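Local coordinates for CBS domain-containing protein (Pyrococcus horikoshii, PDB 2YZI), which is of unknown function but carries paired CBS domains, modules that in many proteins bind adenosine-containing ligands and regulate their partners, at residues K21-Q27 and Y70-E75; A29-M34 and F54-I59; Y12-L17 and I114-F118. One frame throughout, in Å; residues are numbered along the deposited sequence.

Contact 1 (K21-Q27 and Y70-E75)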
ATOM      1  N   LYS B  21       3.718  -0.686  21.296  1.00 24.31           N
ATOM      2  CA  LYS B  21       4.255   0.252  22.267  1.00 24.22           C
ATOM      3  C   LYS B  21       5.464   0.942  21.634  1.00 23.99           C
ATOM      4  O   LYS B  21       5.999   0.471  20.628  1.00 22.79           O
ATOM      5  CB  LYS B  21       4.656  -0.480  23.551  1.00 26.30           C
ATOM      6  CG  LYS B  21       3.477  -1.057  24.312  1.00 28.75           C
ATOM      7  CD  LYS B  21       3.903  -1.595  25.666  1.00 33.95           C
ATOM      8  CE  LYS B  21       2.708  -2.092  26.468  1.00 37.47           C
ATOM      9  NZ  LYS B  21       1.693  -1.021  26.674  1.00 40.00           N
ATOM     10  N   PRO B  22       5.899   2.071  22.205  1.00 22.90           N
ATOM     11  CA  PRO B  22       7.047   2.824  21.684  1.00 22.75           C
ATOM     12  C   PRO B  22       8.339   2.023  21.659  1.00 23.54           C
ATOM     13  O   PRO B  22       9.189   2.236  20.792  1.00 23.28           O
ATOM     14  CB  PRO B  22       7.145   4.020  22.630  1.00 21.93           C
ATOM     15  CG  PRO B  22       5.739   4.189  23.106  1.00 23.30           C
ATOM     16  CD  PRO B  22       5.284   2.779  23.338  1.00 22.48           C
ATOM     17  N   SER B  23       8.485   1.108  22.612  1.00 23.21           N
ATOM     18  CA  SER B  23       9.691   0.286  22.709  1.00 23.94           C
ATOM     19  C   SER B  23       9.714  -0.889  21.719  1.00 24.76           C
ATOM     20  O   SER B  23      10.727  -1.564  21.581  1.00 24.94           O
ATOM     21  CB  SER B  23       9.855  -0.242  24.141  1.00 23.29           C
ATOM     22  OG  SER B  23       8.864  -1.201  24.455  1.00 23.47           O
ATOM     23  N   THR B  24       8.598  -1.124  21.039  1.00 24.35           N
ATOM     24  CA  THR B  24       8.497  -2.207  20.068  1.00 24.35           C
ATOM     25  C   THR B  24       9.540  -2.002  18.967  1.00 24.41           C
ATOM     26  O   THR B  24       9.670  -0.902  18.434  1.00 24.92           O
ATOM     27  CB  THR B  24       7.093  -2.224  19.434  1.00 25.35           C
ATOM     28  OG1 THR B  24       6.106  -2.321  20.466  1.00 23.48           O
ATOM     29  CG2 THR B  24       6.948  -3.401  18.471  1.00 22.64           C
ATOM     30  N   SER B  25      10.287  -3.045  18.623  1.00 22.66           N
ATOM     31  CA  SER B  25      11.300  -2.901  17.583  1.00 23.33           C
ATOM     32  C   SER B  25      10.692  -2.933  16.181  1.00 23.97           C
ATOM     33  O   SER B  25       9.642  -3.544  15.945  1.00 23.66           O
ATOM     34  CB  SER B  25      12.365  -4.001  17.690  1.00 23.50           C
ATOM     35  OG  SER B  25      11.942  -5.198  17.059  1.00 22.88           O
ATOM     36  N   VAL B  26      11.373  -2.272  15.255  1.00 24.02           N
ATOM     37  CA  VAL B  26      10.931  -2.211  13.874  1.00 25.49           C
ATOM     38  C   VAL B  26      10.746  -3.609  13.306  1.00 27.50           C
ATOM     39  O   VAL B  26       9.803  -3.859  12.562  1.00 27.55           O
ATOM     40  CB  VAL B  26      11.938  -1.428  13.010  1.00 25.25           C
ATOM     41  CG1 VAL B  26      11.574  -1.544  11.543  1.00 24.81           C
ATOM     42  CG2 VAL B  26      11.946   0.035  13.433  1.00 24.91           C
ATOM     43  N   GLN B  27      11.632  -4.527  13.680  1.00 29.28           N
ATOM     44  CA  GLN B  27      11.539  -5.894  13.188  1.00 29.38           C
ATOM     45  C   GLN B  27      10.258  -6.575  13.669  1.00 29.29           C
ATOM     46  O   GLN B  27       9.585  -7.252  12.895  1.00 31.23           O
ATOM     47  CB  GLN B  27      12.755  -6.701  13.630  1.00 30.78           C
ATOM     48  CG  GLN B  27      13.074  -7.845  12.686  1.00 33.32           C
ATOM     49  CD  GLN B  27      14.207  -8.722  13.181  1.00 34.21           C
ATOM     50  OE1 GLN B  27      15.288  -8.235  13.514  1.00 36.48           O
ATOM     51  NE2 GLN B  27      13.967 -10.026  13.220  1.00 35.19           N
ATOM     52  N   TYR B  70      17.726  -3.256  12.559  1.00 46.72           N
ATOM     53  CA  TYR B  70      16.337  -3.688  12.475  1.00 47.17           C
ATOM     54  C   TYR B  70      15.759  -3.831  13.873  1.00 45.85           C
ATOM     55  O   TYR B  70      14.563  -4.076  14.038  1.00 45.47           O
ATOM     56  CB  TYR B  70      16.246  -5.031  11.745  1.00 49.73           C
ATOM     57  CG  TYR B  70      16.736  -4.997  10.314  1.00 52.31           C
ATOM     58  CD1 TYR B  70      17.499  -3.929   9.838  1.00 53.97           C
ATOM     59  CD2 TYR B  70      16.469  -6.050   9.443  1.00 53.63           C
ATOM     60  CE1 TYR B  70      17.985  -3.908   8.537  1.00 55.30           C
ATOM     61  CE2 TYR B  70      16.952  -6.044   8.138  1.00 55.16           C
ATOM     62  CZ  TYR B  70      17.710  -4.969   7.691  1.00 55.63           C
ATOM     63  OH  TYR B  70      18.205  -4.959   6.405  1.00 57.02           O
ATOM     64  N   ASP B  71      16.621  -3.675  14.873  1.00 43.85           N
ATOM     65  CA  ASP B  71      16.206  -3.793  16.263  1.00 41.95           C
ATOM     66  C   ASP B  71      15.867  -2.458  16.918  1.00 39.35           C
ATOM     67  O   ASP B  71      15.492  -2.431  18.090  1.00 39.75           O
ATOM     68  CB  ASP B  71      17.292  -4.496  17.091  1.00 43.22           C
ATOM     69  CG  ASP B  71      18.617  -3.737  17.105  1.00 44.51           C
ATOM     70  OD1 ASP B  71      18.623  -2.517  17.384  1.00 45.32           O
ATOM     71  OD2 ASP B  71      19.662  -4.365  16.844  1.00 47.06           O
ATOM     72  N   ILE B  72      15.998  -1.352  16.187  1.00 35.53           N
ATOM     73  CA  ILE B  72      15.687  -0.058  16.785  1.00 33.69           C
ATOM     74  C   ILE B  72      14.197   0.081  17.089  1.00 31.32           C
ATOM     75  O   ILE B  72      13.347  -0.429  16.357  1.00 31.83           O
ATOM     76  CB  ILE B  72      16.109   1.137  15.886  1.00 33.33           C
ATOM     77  CG1 ILE B  72      15.252   1.176  14.617  1.00 34.73           C
ATOM     78  CG2 ILE B  72      17.589   1.038  15.554  1.00 33.88           C
ATOM     79  CD1 ILE B  72      15.407   2.441  13.811  1.00 33.82           C
ATOM     80  N   PRO B  73      13.860   0.770  18.187  1.00 29.67           N
ATOM     81  CA  PRO B  73      12.452   0.954  18.549  1.00 28.11           C
ATOM     82  C   PRO B  73      11.757   1.884  17.557  1.00 25.47           C
ATOM     83  O   PRO B  73      12.312   2.907  17.162  1.00 24.68           O
ATOM     84  CB  PRO B  73      12.543   1.547  19.948  1.00 29.13           C
ATOM     85  CG  PRO B  73      13.799   2.374  19.866  1.00 28.96           C
ATOM     86  CD  PRO B  73      14.745   1.429  19.165  1.00 29.83           C
ATOM     87  N   VAL B  74      10.547   1.510  17.151  1.00 24.54           N
ATOM     88  CA  VAL B  74       9.757   2.291  16.199  1.00 21.55           C
ATOM     89  C   VAL B  74       9.614   3.758  16.612  1.00 22.12           C
ATOM     90  O   VAL B  74       9.285   4.623  15.802  1.00 18.91           O
ATOM     91  CB  VAL B  74       8.354   1.682  16.048  1.00 22.03           C
ATOM     92  CG1 VAL B  74       8.469   0.225  15.667  1.00 21.53           C
ATOM     93  CG2 VAL B  74       7.584   1.821  17.336  1.00 18.32           C
ATOM     94  N   GLU B  75       9.859   4.029  17.883  1.00 22.22           N
ATOM     95  CA  GLU B  75       9.763   5.383  18.401  1.00 24.67           C
ATOM     96  C   GLU B  75      10.708   6.291  17.618  1.00 25.40           C
ATOM     97  O   GLU B  75      10.445   7.483  17.436  1.00 25.65           O
ATOM     98  CB  GLU B  75      10.131   5.388  19.886  1.00 24.91           C
ATOM     99  CG  GLU B  75      10.224   6.763  20.503  1.00 31.06           C
ATOM    100  CD  GLU B  75      10.681   6.725  21.946  1.00 32.60           C
ATOM    101  OE1 GLU B  75       9.986   6.110  22.781  1.00 33.20           O
ATOM    102  OE2 GLU B  75      11.736   7.316  22.246  1.00 35.18           O
TER
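Val74 holds CG1 beside its backbone N (chi1 -55°), which lays that methyl 3.2 Å from Thr24 O, while Val26, with CG1 anti to the backbone N (chi1 172°), brings CG2 up to Ile72 in the loop after helix 56-64. The motif is a single beta bridge, Ser25 with Pro73, set at the N-terminus of helix 26-35 in the CBS fold. It illustrates how the first turn of a helix finds acceptors for its amides. Val26 N donates to Ile72 O (2.9 Å) and Gln27 N to Tyr70 O (3.0 Å), and the N-cap Ser25 serves the next amide, Glu28 N, through OG. In return Thr24 O takes a nearly straight bond from Val74 N at 2.9 Å, 170° at the hydrogen, with both methyls of Val74 packed against one side of the acceptor. Next to these bonds Val26 CG2 lies 3.7 Å from Ile72 CG1, the two side chains parallel, and 4.1 Å from Val74 CG1. An alanine in place of Val74 would lose both methyls and is likely to open a gap beside Thr24 O and Val26, leaving the bridge less well packed. At the far end, where the weakly bonded partner of Gln27 NE2 is Val65 O of the second subunit, the Gln27 amide stands almost perpendicular to the Tyr70 ring, with OE1 3.8 Å from Tyr70 CB.

Contact 2 (A29-M34 and F54-I59)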
ATOM      1  N   ALA B  29       7.456  -5.020  14.807  1.00 24.86           N
ATOM      2  CA  ALA B  29       6.333  -4.303  14.223  1.00 24.35           C
ATOM      3  C   ALA B  29       6.124  -4.793  12.779  1.00 24.51           C
ATOM      4  O   ALA B  29       4.989  -4.964  12.324  1.00 23.14           O
ATOM      5  CB  ALA B  29       6.607  -2.803  14.244  1.00 25.78           C
ATOM      6  N   SER B  30       7.223  -5.030  12.065  1.00 24.15           N
ATOM      7  CA  SER B  30       7.137  -5.518  10.690  1.00 23.89           C
ATOM      8  C   SER B  30       6.440  -6.875  10.617  1.00 24.20           C
ATOM      9  O   SER B  30       5.614  -7.107   9.736  1.00 23.11           O
ATOM     10  CB  SER B  30       8.532  -5.639  10.062  1.00 23.38           C
ATOM     11  OG  SER B  30       9.073  -4.368   9.752  1.00 24.30           O
ATOM     12  N   ARG B  31       6.772  -7.766  11.546  1.00 24.38           N
ATOM     13  CA  ARG B  31       6.174  -9.091  11.560  1.00 25.28           C
ATOM     14  C   ARG B  31       4.692  -9.000  11.873  1.00 26.02           C
ATOM     15  O   ARG B  31       3.868  -9.666  11.242  1.00 26.69           O
ATOM     16  CB  ARG B  31       6.854  -9.983  12.596  1.00 26.68           C
ATOM     17  CG  ARG B  31       6.315 -11.405  12.620  1.00 26.74           C
ATOM     18  CD  ARG B  31       6.594 -12.031  13.954  1.00 31.42           C
ATOM     19  NE  ARG B  31       5.917 -11.307  15.027  1.00 31.77           N
ATOM     20  CZ  ARG B  31       4.613 -11.377  15.263  1.00 31.16           C
ATOM     21  NH1 ARG B  31       3.836 -12.140  14.504  1.00 31.15           N
ATOM     22  NH2 ARG B  31       4.089 -10.681  16.258  1.00 31.00           N
ATOM     23  N   LEU B  32       4.360  -8.179  12.859  1.00 25.67           N
ATOM     24  CA  LEU B  32       2.972  -7.984  13.248  1.00 27.41           C
ATOM     25  C   LEU B  32       2.149  -7.470  12.059  1.00 29.17           C
ATOM     26  O   LEU B  32       1.006  -7.888  11.853  1.00 26.52           O
ATOM     27  CB  LEU B  32       2.903  -6.994  14.413  1.00 26.63           C
ATOM     28  CG  LEU B  32       1.547  -6.682  15.043  1.00 27.66           C
ATOM     29  CD1 LEU B  32       0.887  -7.949  15.571  1.00 25.99           C
ATOM     30  CD2 LEU B  32       1.761  -5.677  16.172  1.00 26.49           C
HETATM   31  N   MSE B  33       2.742  -6.570  11.274  1.00 37.95           N
HETATM   32  CA  MSE B  33       2.066  -5.997  10.113  1.00 35.20           C
HETATM   33  C   MSE B  33       1.805  -7.046   9.040  1.00 34.68           C
HETATM   34  O   MSE B  33       0.746  -7.059   8.413  1.00 34.63           O
HETATM   35  CB  MSE B  33       2.903  -4.865   9.507  1.00 34.05           C
HETATM   36  CG  MSE B  33       2.952  -3.589  10.326  1.00 36.10           C
HETATM   37 SE   MSE B  33       4.349  -2.430   9.612  1.00 38.94          SE
HETATM   38  CE  MSE B  33       3.244  -1.050   8.794  1.00 36.06           C
HETATM   39  N   MSE B  34       2.779  -7.919   8.820  1.00 34.11           N
HETATM   40  CA  MSE B  34       2.624  -8.959   7.813  1.00 33.14           C
HETATM   41  C   MSE B  34       1.621 -10.000   8.296  1.00 31.61           C
HETATM   42  O   MSE B  34       0.886 -10.566   7.496  1.00 31.77           O
HETATM   43  CB  MSE B  34       3.974  -9.624   7.517  1.00 34.61           C
HETATM   44  CG  MSE B  34       5.036  -8.665   6.990  1.00 36.64           C
HETATM   45 SE   MSE B  34       4.459  -7.758   5.369  1.00 39.84          SE
HETATM   46  CE  MSE B  34       6.077  -6.834   4.883  1.00 38.53           C
ATOM     47  N   PHE B  54       2.997   5.212  11.997  1.00 16.31           N
ATOM     48  CA  PHE B  54       3.986   4.936  10.961  1.00 16.17           C
ATOM     49  C   PHE B  54       3.536   3.850   9.980  1.00 16.82           C
ATOM     50  O   PHE B  54       2.742   2.965  10.308  1.00 16.29           O
ATOM     51  CB  PHE B  54       5.343   4.580  11.592  1.00 14.43           C
ATOM     52  CG  PHE B  54       5.384   3.224  12.242  1.00 16.47           C
ATOM     53  CD1 PHE B  54       5.599   2.078  11.478  1.00 15.10           C
ATOM     54  CD2 PHE B  54       5.233   3.096  13.627  1.00 14.44           C
ATOM     55  CE1 PHE B  54       5.668   0.821  12.086  1.00 16.50           C
ATOM     56  CE2 PHE B  54       5.301   1.844  14.246  1.00 16.78           C
ATOM     57  CZ  PHE B  54       5.519   0.704  13.478  1.00 17.07           C
ATOM     58  N   THR B  55       4.055   3.941   8.763  1.00 16.67           N
ATOM     59  CA  THR B  55       3.710   3.003   7.701  1.00 17.17           C
ATOM     60  C   THR B  55       4.885   2.124   7.323  1.00 16.77           C
ATOM     61  O   THR B  55       5.964   2.233   7.893  1.00 16.20           O
ATOM     62  CB  THR B  55       3.271   3.747   6.433  1.00 16.70           C
ATOM     63  OG1 THR B  55       4.389   4.467   5.901  1.00 19.39           O
ATOM     64  CG2 THR B  55       2.144   4.715   6.745  1.00 14.62           C
ATOM     65  N   LYS B  56       4.651   1.240   6.361  1.00 18.82           N
ATOM     66  CA  LYS B  56       5.686   0.347   5.868  1.00 18.48           C
ATOM     67  C   LYS B  56       6.675   1.219   5.103  1.00 17.75           C
ATOM     68  O   LYS B  56       7.887   0.996   5.130  1.00 16.92           O
ATOM     69  CB  LYS B  56       5.073  -0.705   4.941  1.00 18.51           C
ATOM     70  CG  LYS B  56       4.244  -1.772   5.653  1.00 19.19           C
ATOM     71  CD  LYS B  56       3.651  -2.776   4.665  1.00 19.37           C
ATOM     72  CE  LYS B  56       2.869  -3.884   5.376  1.00 19.19           C
ATOM     73  NZ  LYS B  56       2.227  -4.860   4.436  1.00 15.74           N
ATOM     74  N   SER B  57       6.135   2.232   4.439  1.00 17.62           N
ATOM     75  CA  SER B  57       6.947   3.150   3.674  1.00 19.10           C
ATOM     76  C   SER B  57       7.933   3.869   4.589  1.00 21.03           C
ATOM     77  O   SER B  57       9.091   4.059   4.216  1.00 22.50           O
ATOM     78  CB  SER B  57       6.058   4.161   2.955  1.00 18.43           C
ATOM     79  OG  SER B  57       6.801   4.888   2.002  1.00 20.45           O
ATOM     80  N   ASP B  58       7.480   4.272   5.777  1.00 22.32           N
ATOM     81  CA  ASP B  58       8.356   4.963   6.721  1.00 22.78           C
ATOM     82  C   ASP B  58       9.512   4.043   7.068  1.00 22.89           C
ATOM     83  O   ASP B  58      10.650   4.485   7.201  1.00 22.54           O
ATOM     84  CB  ASP B  58       7.621   5.329   8.016  1.00 22.44           C
ATOM     85  CG  ASP B  58       6.470   6.276   7.791  1.00 25.97           C
ATOM     86  OD1 ASP B  58       6.617   7.245   7.012  1.00 26.84           O
ATOM     87  OD2 ASP B  58       5.414   6.063   8.410  1.00 25.78           O
ATOM     88  N   ILE B  59       9.200   2.760   7.224  1.00 22.89           N
ATOM     89  CA  ILE B  59      10.201   1.753   7.548  1.00 24.37           C
ATOM     90  C   ILE B  59      11.254   1.642   6.448  1.00 25.57           C
ATOM     91  O   ILE B  59      12.433   1.469   6.740  1.00 25.91           O
ATOM     92  CB  ILE B  59       9.534   0.381   7.778  1.00 22.04           C
ATOM     93  CG1 ILE B  59       8.758   0.418   9.095  1.00 20.89           C
ATOM     94  CG2 ILE B  59      10.574  -0.729   7.789  1.00 21.64           C
ATOM     95  CD1 ILE B  59       7.822  -0.741   9.301  1.00 19.18           C
TER
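Met33, a selenomethionine in this crystal, reaches from helix 26-35 into the corner where strand 50-55 turns into helix 56-64, and its CE presses on Lys56 CG at 3.4 Å, closer than carbons usually approach. A bend at chi3 (109°) turns this methyl back over the start of the second helix, and the side chains of Met33 and Lys56 run antiparallel alongside one another. Met33 SE lies 3.9 Å from Ile59 CD1 and, obliquely to the ring, 4.3 Å from Phe54 CE1. Ala29 completes the dense half: its CB meets the edge of the Phe54 ring, near the ring plane, at 3.8 Å from CZ. Apart from the aliphatic part of Lys56 and Ser30 OG beside Ile59 CD1, this half is apolar, with Ala29, Met33, Phe54 and Ile59 buried, and Leu41 of strand 40-44 closes over Ala29, Met33 and Phe54 alike.

Toward the ends of Met34 and Lys56 the packing slackens. The Lys56 chain runs fully extended beyond CG and crosses Met34 obliquely, so that NZ comes to 3.8 Å from the selenium of Met34, a loose touch between partly exposed residues. The ammonium group has a firmer partner in Ser57 OG of the second subunit, and Ile60 of that subunit packs on Met34 and Lys56.

The corner itself is fixed by a capping box: Asp58 N donates to Thr55 OG1 (3.1 Å), while Thr55 N donates back to Asp58 OD2, a bond modelled improbably short and so of doubtful length. Two helices side by side on one face of a small mixed sheet, the second entered straight from its edge strand, make the beta-alpha-beta-beta-alpha core of a CBS domain.

Contact 3 (Y12-L17 and I114-F118)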
ATOM      1  N   TYR B  12     -17.274   2.967   5.172  1.00 26.85           N
ATOM      2  CA  TYR B  12     -16.228   2.228   4.476  1.00 27.86           C
ATOM      3  C   TYR B  12     -14.999   1.980   5.353  1.00 29.51           C
ATOM      4  O   TYR B  12     -14.113   1.211   4.984  1.00 29.61           O
ATOM      5  CB  TYR B  12     -15.810   2.985   3.220  1.00 27.35           C
ATOM      6  CG  TYR B  12     -16.960   3.391   2.335  1.00 25.81           C
ATOM      7  CD1 TYR B  12     -17.696   2.441   1.631  1.00 27.02           C
ATOM      8  CD2 TYR B  12     -17.310   4.733   2.192  1.00 26.87           C
ATOM      9  CE1 TYR B  12     -18.752   2.820   0.799  1.00 27.19           C
ATOM     10  CE2 TYR B  12     -18.364   5.126   1.366  1.00 27.65           C
ATOM     11  CZ  TYR B  12     -19.077   4.162   0.673  1.00 29.28           C
ATOM     12  OH  TYR B  12     -20.108   4.544  -0.150  1.00 31.05           O
HETATM   13  N   MSE B  13     -14.943   2.634   6.509  1.00 32.02           N
HETATM   14  CA  MSE B  13     -13.813   2.459   7.411  1.00 28.95           C
HETATM   15  C   MSE B  13     -13.838   1.106   8.104  1.00 28.57           C
HETATM   16  O   MSE B  13     -14.846   0.393   8.081  1.00 27.99           O
HETATM   17  CB  MSE B  13     -13.806   3.540   8.486  1.00 29.07           C
HETATM   18  CG  MSE B  13     -15.008   3.510   9.412  1.00 31.80           C
HETATM   19 SE   MSE B  13     -14.680   4.535  11.035  1.00 36.21          SE
HETATM   20  CE  MSE B  13     -15.746   3.483  12.272  1.00 31.12           C
ATOM     21  N   THR B  14     -12.724   0.771   8.741  1.00 28.13           N
ATOM     22  CA  THR B  14     -12.609  -0.482   9.473  1.00 29.56           C
ATOM     23  C   THR B  14     -12.145  -0.230  10.910  1.00 30.15           C
ATOM     24  O   THR B  14     -11.647   0.849  11.225  1.00 29.32           O
ATOM     25  CB  THR B  14     -11.601  -1.429   8.811  1.00 29.71           C
ATOM     26  OG1 THR B  14     -11.383  -2.554   9.668  1.00 30.86           O
ATOM     27  CG2 THR B  14     -10.265  -0.725   8.586  1.00 29.50           C
ATOM     28  N   LYS B  15     -12.314  -1.234  11.769  1.00 31.20           N
ATOM     29  CA  LYS B  15     -11.894  -1.149  13.172  1.00 32.71           C
ATOM     30  C   LYS B  15     -10.519  -1.786  13.316  1.00 31.89           C
ATOM     31  O   LYS B  15      -9.841  -1.610  14.326  1.00 32.45           O
ATOM     32  CB  LYS B  15     -12.875  -1.896  14.086  1.00 34.46           C
ATOM     33  CG  LYS B  15     -14.168  -1.159  14.412  1.00 36.39           C
ATOM     34  CD  LYS B  15     -13.926   0.033  15.334  1.00 38.67           C
ATOM     35  CE  LYS B  15     -15.250   0.614  15.829  1.00 40.40           C
ATOM     36  NZ  LYS B  15     -15.038   1.802  16.702  1.00 39.87           N
ATOM     37  N   LYS B  16     -10.124  -2.537  12.296  1.00 32.15           N
ATOM     38  CA  LYS B  16      -8.843  -3.230  12.282  1.00 33.34           C
ATOM     39  C   LYS B  16      -7.662  -2.254  12.362  1.00 32.49           C
ATOM     40  O   LYS B  16      -6.961  -2.031  11.378  1.00 33.30           O
ATOM     41  CB  LYS B  16      -8.743  -4.079  11.012  1.00 34.78           C
ATOM     42  CG  LYS B  16      -7.474  -4.902  10.890  1.00 37.91           C
ATOM     43  CD  LYS B  16      -7.359  -5.510   9.500  1.00 38.26           C
ATOM     44  CE  LYS B  16      -7.407  -7.019   9.547  1.00 40.56           C
ATOM     45  NZ  LYS B  16      -6.295  -7.556  10.370  1.00 39.66           N
ATOM     46  N   LEU B  17      -7.444  -1.690  13.544  1.00 30.83           N
ATOM     47  CA  LEU B  17      -6.359  -0.736  13.766  1.00 30.03           C
ATOM     48  C   LEU B  17      -5.443  -1.264  14.865  1.00 30.63           C
ATOM     49  O   LEU B  17      -5.808  -1.265  16.040  1.00 30.30           O
ATOM     50  CB  LEU B  17      -6.956   0.617  14.162  1.00 30.31           C
ATOM     51  CG  LEU B  17      -6.098   1.698  14.813  1.00 31.58           C
ATOM     52  CD1 LEU B  17      -4.875   2.006  13.962  1.00 33.34           C
ATOM     53  CD2 LEU B  17      -6.960   2.943  15.008  1.00 30.61           C
ATOM     54  N   ILE B 114      -9.647   8.597  18.004  1.00 20.43           N
ATOM     55  CA  ILE B 114      -9.460   7.806  16.794  1.00 19.71           C
ATOM     56  C   ILE B 114     -10.359   6.576  16.949  1.00 19.20           C
ATOM     57  O   ILE B 114     -10.225   5.825  17.914  1.00 19.98           O
ATOM     58  CB  ILE B 114      -7.970   7.386  16.626  1.00 19.71           C
ATOM     59  CG1 ILE B 114      -7.065   8.614  16.790  1.00 16.32           C
ATOM     60  CG2 ILE B 114      -7.741   6.778  15.243  1.00 19.95           C
ATOM     61  CD1 ILE B 114      -7.372   9.740  15.821  1.00 14.95           C
ATOM     62  N   VAL B 115     -11.285   6.386  16.018  1.00 18.26           N
ATOM     63  CA  VAL B 115     -12.215   5.264  16.099  1.00 18.67           C
ATOM     64  C   VAL B 115     -12.051   4.209  15.025  1.00 18.72           C
ATOM     65  O   VAL B 115     -12.646   3.140  15.101  1.00 18.09           O
ATOM     66  CB  VAL B 115     -13.673   5.748  16.055  1.00 19.16           C
ATOM     67  CG1 VAL B 115     -14.017   6.436  17.345  1.00 20.45           C
ATOM     68  CG2 VAL B 115     -13.877   6.685  14.875  1.00 19.25           C
ATOM     69  N   GLY B 116     -11.244   4.513  14.023  1.00 18.40           N
ATOM     70  CA  GLY B 116     -11.024   3.566  12.957  1.00 17.30           C
ATOM     71  C   GLY B 116      -9.978   4.095  12.007  1.00 17.82           C
ATOM     72  O   GLY B 116      -9.287   5.065  12.312  1.00 17.63           O
ATOM     73  N   ILE B 117      -9.876   3.450  10.851  1.00 18.18           N
ATOM     74  CA  ILE B 117      -8.919   3.835   9.834  1.00 18.34           C
ATOM     75  C   ILE B 117      -9.463   3.451   8.467  1.00 18.62           C
ATOM     76  O   ILE B 117     -10.171   2.451   8.337  1.00 18.56           O
ATOM     77  CB  ILE B 117      -7.575   3.120  10.059  1.00 16.31           C
ATOM     78  CG1 ILE B 117      -6.521   3.669   9.095  1.00 16.46           C
ATOM     79  CG2 ILE B 117      -7.754   1.614   9.886  1.00 15.96           C
ATOM     80  CD1 ILE B 117      -5.158   3.058   9.291  1.00 14.92           C
ATOM     81  N   PHE B 118      -9.156   4.255   7.455  1.00 18.20           N
ATOM     82  CA  PHE B 118      -9.583   3.956   6.098  1.00 18.47           C
ATOM     83  C   PHE B 118      -8.320   3.778   5.265  1.00 19.68           C
ATOM     84  O   PHE B 118      -7.443   4.641   5.265  1.00 21.15           O
ATOM     85  CB  PHE B 118     -10.435   5.083   5.519  1.00 18.34           C
ATOM     86  CG  PHE B 118     -10.856   4.846   4.087  1.00 16.16           C
ATOM     87  CD1 PHE B 118     -11.736   3.816   3.766  1.00 15.92           C
ATOM     88  CD2 PHE B 118     -10.353   5.637   3.064  1.00 14.28           C
ATOM     89  CE1 PHE B 118     -12.112   3.569   2.437  1.00 16.35           C
ATOM     90  CE2 PHE B 118     -10.723   5.402   1.721  1.00 17.22           C
ATOM     91  CZ  PHE B 118     -11.606   4.364   1.413  1.00 14.50           C
TER
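Ile117 O receives the shortest hydrogen bond across this contact, from Thr14 N at 3.1 Å; the bond is nearly straight (168° at the hydrogen), although the donor stands somewhat out of the carbonyl plane. The exchange is mutual, since Ile117 N donates to Thr14 O at 3.2 Å, this time within the carbonyl plane, and the two residues form a single antiparallel hydrogen-bonded pair. Their side chains lie alongside each other, pointing the same way, with Thr14 CG2 3.7 Å from Ile117 CG2. Because OG1 is anti to the backbone N (chi1 172°), the hydroxyl is swung off that methyl contact and accepts from Lys16 N at 2.9 Å, an ST turn, followed by an inverse gamma turn centred on Lys16; the pairing is limited to this one bridge.

Gly116 shows why a residue without a side chain suits a close crossing: Thr14 O comes within 3.3 Å of its CA, and a CB there would run into both that oxygen and the selenium of Met13. Across from Val115, the Lys15 chain bends at chi2 (-70°) to place NZ on a lone pair of Val115 O, 3.2 Å away. Leu17 and Ile114 cross at about a right angle and touch through CD2 and CG2. At the opposite end Tyr12 CB packs 3.8 Å from Phe118 CE1, while Tyr12 O lies in the plane of that ring, at its edge.

Segment 12-17, from the first CBS sequence range, thus lines the outer side of strand 113-119 in the second, whose inner neighbour is strand 105-110; Phe118 continues inward against Leu91, Leu95 and Met98 of helix 91-101 and Leu123 of helix 120-127.

Taken together, the three contacts show chemistry following place. Contact 2 is a buried core, held mainly by apolar contacts of helix 26-35 with strand 50-55 and helix 56-64; contact 1 lies at the surface and relies on backbone hydrogen bonds at the start of that first helix. The two touch directly, Val74 CB meeting Phe54 CE2 at 3.5 Å, so the loop of contact 1 covers one flank of the core, and both reach the second subunit. Contact 3, partly buried and centred about 17 Å from the centre of contact 2, again uses backbone pairing, but it ties the two CBS sequence ranges together within one chain and meets no other subunit.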